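Alpha-catenin-like protein hmp-1 (Caenorhabditis elegans, PDB 5XA5) binds beta-catenin, cadherin and actin filaments, and is required for cell migration during body enclosure and cell shape changes during body elongation. Local coordinates at residues H161-A166 with L219-T224; Q215-L220 with D245-A250. One frame throughout, in Å; residues are numbered along the deposited sequence. Where two conformers were deposited one is given.

Interaction 1 of 2, residues H161-A166 with L219-T224; sequences HQMIEA and LLYTST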
loop_
_atom_site.group_PDB
_atom_site.type_symbol
_atom_site.label_atom_id
_atom_site.label_comp_id
_atom_site.label_asym_id
_atom_site.label_seq_id
_atom_site.Cartn_x
_atom_site.Cartn_y
_atom_site.Cartn_z
ATOM N N HIS A 161 7.838 -11.502 23.115
ATOM C CA HIS A 161 7.456 -12.775 23.707
ATOM C C HIS A 161 8.687 -13.502 24.242
ATOM O O HIS A 161 8.699 -13.995 25.388
ATOM C CB HIS A 161 6.741 -13.653 22.664
ATOM C CG HIS A 161 6.214 -14.955 23.211
ATOM N ND1 HIS A 161 4.887 -15.157 23.471
ATOM C CD2 HIS A 161 6.856 -16.106 23.545
ATOM C CE1 HIS A 161 4.714 -16.390 23.948
ATOM N NE2 HIS A 161 5.889 -16.969 24.015
ATOM N N GLN A 162 9.721 -13.574 23.402
ATOM C CA GLN A 162 10.935 -14.271 23.781
ATOM C C GLN A 162 11.613 -13.570 24.946
ATOM O O GLN A 162 12.174 -14.241 25.822
ATOM C CB GLN A 162 11.883 -14.379 22.579
ATOM C CG GLN A 162 11.404 -15.389 21.564
ATOM C CD GLN A 162 12.272 -15.418 20.325
ATOM O OE1 GLN A 162 13.487 -15.276 20.415
ATOM N NE2 GLN A 162 11.658 -15.655 19.168
ATOM N N MET A 163 11.537 -12.232 24.970
ATOM C CA MET A 163 12.166 -11.489 26.053
ATOM C C MET A 163 11.503 -11.817 27.391
ATOM O O MET A 163 12.195 -12.049 28.405
ATOM C CB MET A 163 12.128 -9.981 25.769
ATOM C CG MET A 163 12.995 -9.191 26.730
ATOM S SD MET A 163 13.121 -7.437 26.327
ATOM C CE MET A 163 11.485 -6.862 26.786
ATOM N N ILE A 164 10.171 -11.908 27.387
ATOM C CA ILE A 164 9.393 -12.229 28.573
ATOM C C ILE A 164 9.717 -13.642 29.049
ATOM O O ILE A 164 9.737 -13.925 30.262
ATOM C CB ILE A 164 7.882 -12.089 28.260
ATOM C CG1 ILE A 164 7.555 -10.617 28.003
ATOM C CG2 ILE A 164 7.032 -12.657 29.391
ATOM C CD1 ILE A 164 6.174 -10.380 27.400
ATOM N N GLU A 165 9.979 -14.542 28.102
ATOM C CA GLU A 165 10.237 -15.943 28.451
ATOM C C GLU A 165 11.696 -16.232 28.803
ATOM O O GLU A 165 12.001 -17.297 29.348
ATOM C CB GLU A 165 9.818 -16.860 27.299
ATOM C CG GLU A 165 8.345 -16.860 27.025
ATOM C CD GLU A 165 7.543 -17.431 28.169
ATOM O OE1 GLU A 165 8.011 -18.404 28.810
ATOM O OE2 GLU A 165 6.448 -16.891 28.428
ATOM N N ALA A 166 12.592 -15.294 28.506
ATOM C CA ALA A 166 14.026 -15.525 28.698
ATOM C C ALA A 166 14.344 -15.857 30.136
ATOM O O ALA A 166 13.756 -15.291 31.055
ATOM C CB ALA A 166 14.841 -14.302 28.254
ATOM N N LEU A 219 9.850 -0.243 29.615
ATOM C CA LEU A 219 9.402 -0.713 30.926
ATOM C C LEU A 219 9.335 -2.238 30.970
ATOM O O LEU A 219 9.554 -2.849 32.018
ATOM C CB LEU A 219 8.038 -0.113 31.255
ATOM C CG LEU A 219 8.049 1.398 31.491
ATOM C CD1 LEU A 219 6.631 1.937 31.433
ATOM C CD2 LEU A 219 8.658 1.731 32.831
ATOM N N LEU A 220 8.990 -2.843 29.842
ATOM C CA LEU A 220 8.993 -4.298 29.745
ATOM C C LEU A 220 10.419 -4.823 29.892
ATOM O O LEU A 220 10.644 -5.811 30.597
ATOM C CB LEU A 220 8.377 -4.755 28.421
ATOM C CG LEU A 220 8.216 -6.279 28.321
ATOM C CD1 LEU A 220 7.334 -6.852 29.421
ATOM C CD2 LEU A 220 7.658 -6.643 26.941
ATOM N N TYR A 221 11.373 -4.157 29.253
ATOM C CA TYR A 221 12.783 -4.522 29.396
ATOM C C TYR A 221 13.190 -4.529 30.862
ATOM O O TYR A 221 13.735 -5.505 31.345
ATOM C CB TYR A 221 13.678 -3.566 28.599
ATOM C CG TYR A 221 15.151 -3.658 28.919
ATOM C CD1 TYR A 221 15.843 -4.857 28.769
ATOM C CD2 TYR A 221 15.859 -2.541 29.350
ATOM C CE1 TYR A 221 17.194 -4.938 29.056
ATOM C CE2 TYR A 221 17.207 -2.613 29.639
ATOM C CZ TYR A 221 17.869 -3.825 29.495
ATOM O OH TYR A 221 19.205 -3.914 29.762
ATOM N N THR A 222 12.935 -3.440 31.583
ATOM C CA THR A 222 13.502 -3.372 32.913
ATOM C C THR A 222 12.712 -4.254 33.889
ATOM O O THR A 222 13.295 -4.812 34.802
ATOM C CB THR A 222 13.595 -1.923 33.430
ATOM O OG1 THR A 222 12.339 -1.266 33.295
ATOM C CG2 THR A 222 14.618 -1.153 32.611
ATOM N N SER A 223 11.411 -4.431 33.669
ATOM C CA SER A 223 10.636 -5.320 34.532
ATOM C C SER A 223 11.053 -6.776 34.330
ATOM O O SER A 223 11.138 -7.538 35.293
ATOM C CB SER A 223 9.134 -5.178 34.274
ATOM O OG SER A 223 8.800 -5.764 33.028
ATOM N N THR A 224 11.306 -7.184 33.088
ATOM C CA THR A 224 11.752 -8.554 32.824
ATOM C C THR A 224 13.160 -8.796 33.364
ATOM O O THR A 224 13.463 -9.853 33.905
ATOM C CB THR A 224 11.708 -8.902 31.295
ATOM O OG1 THR A 224 12.518 -8.000 30.528
ATOM C CG2 THR A 224 10.277 -8.851 30.791
#

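Interaction 2 of 2, residues Q215-L220 with D245-A250; sequences QTAPLL and DEMHSA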
loop_
_atom_site.group_PDB
_atom_site.type_symbol
_atom_site.label_atom_id
_atom_site.label_comp_id
_atom_site.label_asym_id
_atom_site.label_seq_id
_atom_site.Cartn_x
_atom_site.Cartn_y
_atom_site.Cartn_z
ATOM N N GLN A 215 6.475 3.801 24.882
ATOM C CA GLN A 215 6.554 3.961 26.336
ATOM C C GLN A 215 6.641 2.622 27.054
ATOM O O GLN A 215 7.333 2.492 28.073
ATOM C CB GLN A 215 5.340 4.735 26.841
ATOM C CG GLN A 215 5.061 4.557 28.329
ATOM C CD GLN A 215 3.609 4.810 28.687
ATOM O OE1 GLN A 215 2.874 3.885 29.035
ATOM N NE2 GLN A 215 3.186 6.068 28.599
ATOM N N THR A 216 5.928 1.624 26.542
ATOM C CA THR A 216 5.817 0.343 27.235
ATOM C C THR A 216 7.050 -0.543 27.059
ATOM O O THR A 216 7.468 -1.231 27.986
ATOM C CB THR A 216 4.571 -0.431 26.758
ATOM O OG1 THR A 216 3.399 0.329 27.079
ATOM C CG2 THR A 216 4.490 -1.778 27.435
ATOM N N ALA A 217 7.648 -0.540 25.872
ATOM C CA ALA A 217 8.737 -1.492 25.667
ATOM C C ALA A 217 9.936 -1.321 26.641
ATOM O O ALA A 217 10.447 -2.324 27.158
ATOM C CB ALA A 217 9.205 -1.455 24.205
ATOM N N PRO A 218 10.382 -0.079 26.908
ATOM C CA PRO A 218 11.492 0.082 27.853
ATOM C C PRO A 218 11.119 -0.397 29.248
ATOM O O PRO A 218 11.981 -0.905 29.972
ATOM C CB PRO A 218 11.761 1.594 27.852
ATOM C CG PRO A 218 11.192 2.077 26.581
ATOM C CD PRO A 218 10.042 1.189 26.241
ATOM N N LEU A 219 9.850 -0.243 29.615
ATOM C CA LEU A 219 9.402 -0.713 30.926
ATOM C C LEU A 219 9.335 -2.238 30.970
ATOM O O LEU A 219 9.554 -2.849 32.018
ATOM C CB LEU A 219 8.038 -0.113 31.255
ATOM C CG LEU A 219 8.049 1.398 31.491
ATOM C CD1 LEU A 219 6.631 1.937 31.433
ATOM C CD2 LEU A 219 8.658 1.731 32.831
ATOM N N LEU A 220 8.990 -2.843 29.842
ATOM C CA LEU A 220 8.993 -4.298 29.745
ATOM C C LEU A 220 10.419 -4.823 29.892
ATOM O O LEU A 220 10.644 -5.811 30.597
ATOM C CB LEU A 220 8.377 -4.755 28.421
ATOM C CG LEU A 220 8.216 -6.279 28.321
ATOM C CD1 LEU A 220 7.334 -6.852 29.421
ATOM C CD2 LEU A 220 7.658 -6.643 26.941
ATOM N N ASP A 245 1.110 -7.004 29.632
ATOM C CA ASP A 245 -0.256 -6.784 29.160
ATOM C C ASP A 245 -0.355 -5.483 28.383
ATOM O O ASP A 245 -1.022 -5.418 27.341
ATOM C CB ASP A 245 -1.255 -6.764 30.330
ATOM C CG ASP A 245 -1.480 -8.136 30.930
ATOM O OD1 ASP A 245 -1.107 -9.133 30.276
ATOM O OD2 ASP A 245 -2.048 -8.215 32.046
ATOM N N GLU A 246 0.320 -4.448 28.883
ATOM C CA GLU A 246 0.325 -3.154 28.222
ATOM C C GLU A 246 0.981 -3.252 26.850
ATOM O O GLU A 246 0.522 -2.639 25.901
ATOM C CB GLU A 246 1.060 -2.113 29.061
ATOM C CG GLU A 246 0.271 -1.588 30.244
ATOM C CD GLU A 246 1.019 -0.497 30.983
ATOM O OE1 GLU A 246 2.246 -0.643 31.165
ATOM O OE2 GLU A 246 0.384 0.504 31.373
ATOM N N MET A 247 2.059 -4.026 26.772
ATOM C CA MET A 247 2.779 -4.244 25.520
ATOM C C MET A 247 1.877 -4.920 24.499
ATOM O O MET A 247 1.770 -4.488 23.341
ATOM C CB MET A 247 4.023 -5.098 25.781
ATOM C CG MET A 247 4.870 -5.369 24.565
ATOM S SD MET A 247 6.005 -3.997 24.308
ATOM C CE MET A 247 6.952 -4.623 22.909
ATOM N N HIS A 248 1.226 -5.988 24.940
ATOM C CA HIS A 248 0.357 -6.744 24.054
ATOM C C HIS A 248 -0.798 -5.891 23.551
ATOM O O HIS A 248 -1.136 -5.949 22.361
ATOM C CB HIS A 248 -0.153 -7.997 24.759
ATOM C CG HIS A 248 0.913 -9.016 24.999
ATOM N ND1 HIS A 248 0.963 -9.785 26.144
ATOM C CD2 HIS A 248 1.975 -9.392 24.248
ATOM C CE1 HIS A 248 2.009 -10.589 26.085
ATOM N NE2 HIS A 248 2.639 -10.372 24.943
ATOM N N SER A 249 -1.377 -5.074 24.425
ATOM C CA SER A 249 -2.454 -4.180 24.021
ATOM C C SER A 249 -2.019 -3.169 22.967
ATOM O O SER A 249 -2.750 -2.909 22.023
ATOM C CB SER A 249 -3.015 -3.452 25.238
ATOM O OG SER A 249 -3.661 -4.375 26.091
ATOM N N ALA A 250 -0.827 -2.600 23.122
ATOM C CA ALA A 250 -0.342 -1.631 22.141
ATOM C C ALA A 250 -0.139 -2.274 20.772
ATOM O O ALA A 250 -0.473 -1.687 19.738
ATOM C CB ALA A 250 0.958 -0.994 22.606
#

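Interaction 1 of 2, residues H161-A166 with L219-T224
Met163 reaches across to Leu220 and Tyr221 with its terminal methyl, and this is the tight part of the contact. CE lies 3.7 Å from Leu220 CG and equally close to the backbone N of Tyr221. The side chain leaves its helix with CG anti to the backbone N and runs extended until chi3 (73°), where the bend turns CE in against the helix surface; Leu220 slides past it in the opposite direction. Met163 SD sits at the edge of the Tyr221 ring, near the ring plane. That ring stacks on Tyr176 and sends its OH to Asp173, so it bridges to helix 169-196. The segments of helices 117-165 and 200-229 run nearly parallel, at 21°, with their axes 10.0 Å apart at closest approach, consistent with a pairing across the interior of the up-and-down four-helix bundle characteristic of vinculin and alpha-catenin. Towards the partly exposed Ile164 the fit is looser. Ile164 crosses Leu220 at about a right angle, its CG1 4.0 Å from Leu220 CD1, and Ala244 of helix 234-258 adjoins it. Thr224, in the conformer given, brings CG2 to 4.1 Å from Ile164 CA, while its OG1 stands 4.0 Å from Met163 CG. On the far face of helix 117-165, His161 and Glu165 point away from this interface and are exposed.

Interaction 2 of 2, residues Q215-L220 with D245-A250
The peptide group joining Glu246 to Met247 is the flat group that meets the other helix, and the methyl of Thr216 sits on one face of it: CG2 stands almost straight above Met247 N at 3.4 Å. The carbonyl of this peptide, Glu246 O, takes the helix bond from Ala250 N, and no aromatic ring takes part. Thr216 was modelled in two conformers, so this fit belongs to the one given. With OG1 beside the backbone N (chi1 -62°), CG2 is anti to that N and points its methyl at the opposite helix, while OG1 hydrogen-bonds back to Ala212 O; CG2 also touches Glu246 CB at 3.8 Å. Helices 200-229 and 234-258 follow each other in the chain and form an antiparallel helical hairpin, the last two helices of the second bundle in this N-terminal part of the protein; their segments run at 148° with axes 9.0 Å apart. Met247 fills the buried side. Bent at chi2 (85°), its chain lays SD 3.9 Å from Ala217 CA and CE beside Ala217 CB, while CG meets Leu220 CD2 at 3.9 Å, the two side chains crossing at about a right angle. An alanine here would keep CB beside the Thr216 methyl, but would probably open a gap next to Ala217 and Leu220 where the thioether now lies. Val156 and Ala160 of helix 117-165 border Met247 as well. Glu246 is partly exposed and its chain runs extended beyond CG; across the contact, its CB is what meets Thr216.

Following the chain from the N terminus, helix 117-165 comes first, and interaction 1 joins its C-terminal end to helix 200-229, closing a loop of 52 residues that contains helix 169-196. Interaction 2 starts on an overlapping stretch of helix 200-229, and closes a shorter loop of 24 residues through the turn into helix 234-258. The loops do not nest; the second begins within the stretch where the first ends, so the two spans overlap briefly, over residues 215-224. Leu220 serves both contacts, whose centres lie 10 Å apart, so three of the helices of one bundle are tied together around it: 117-165, 200-229 and 234-258.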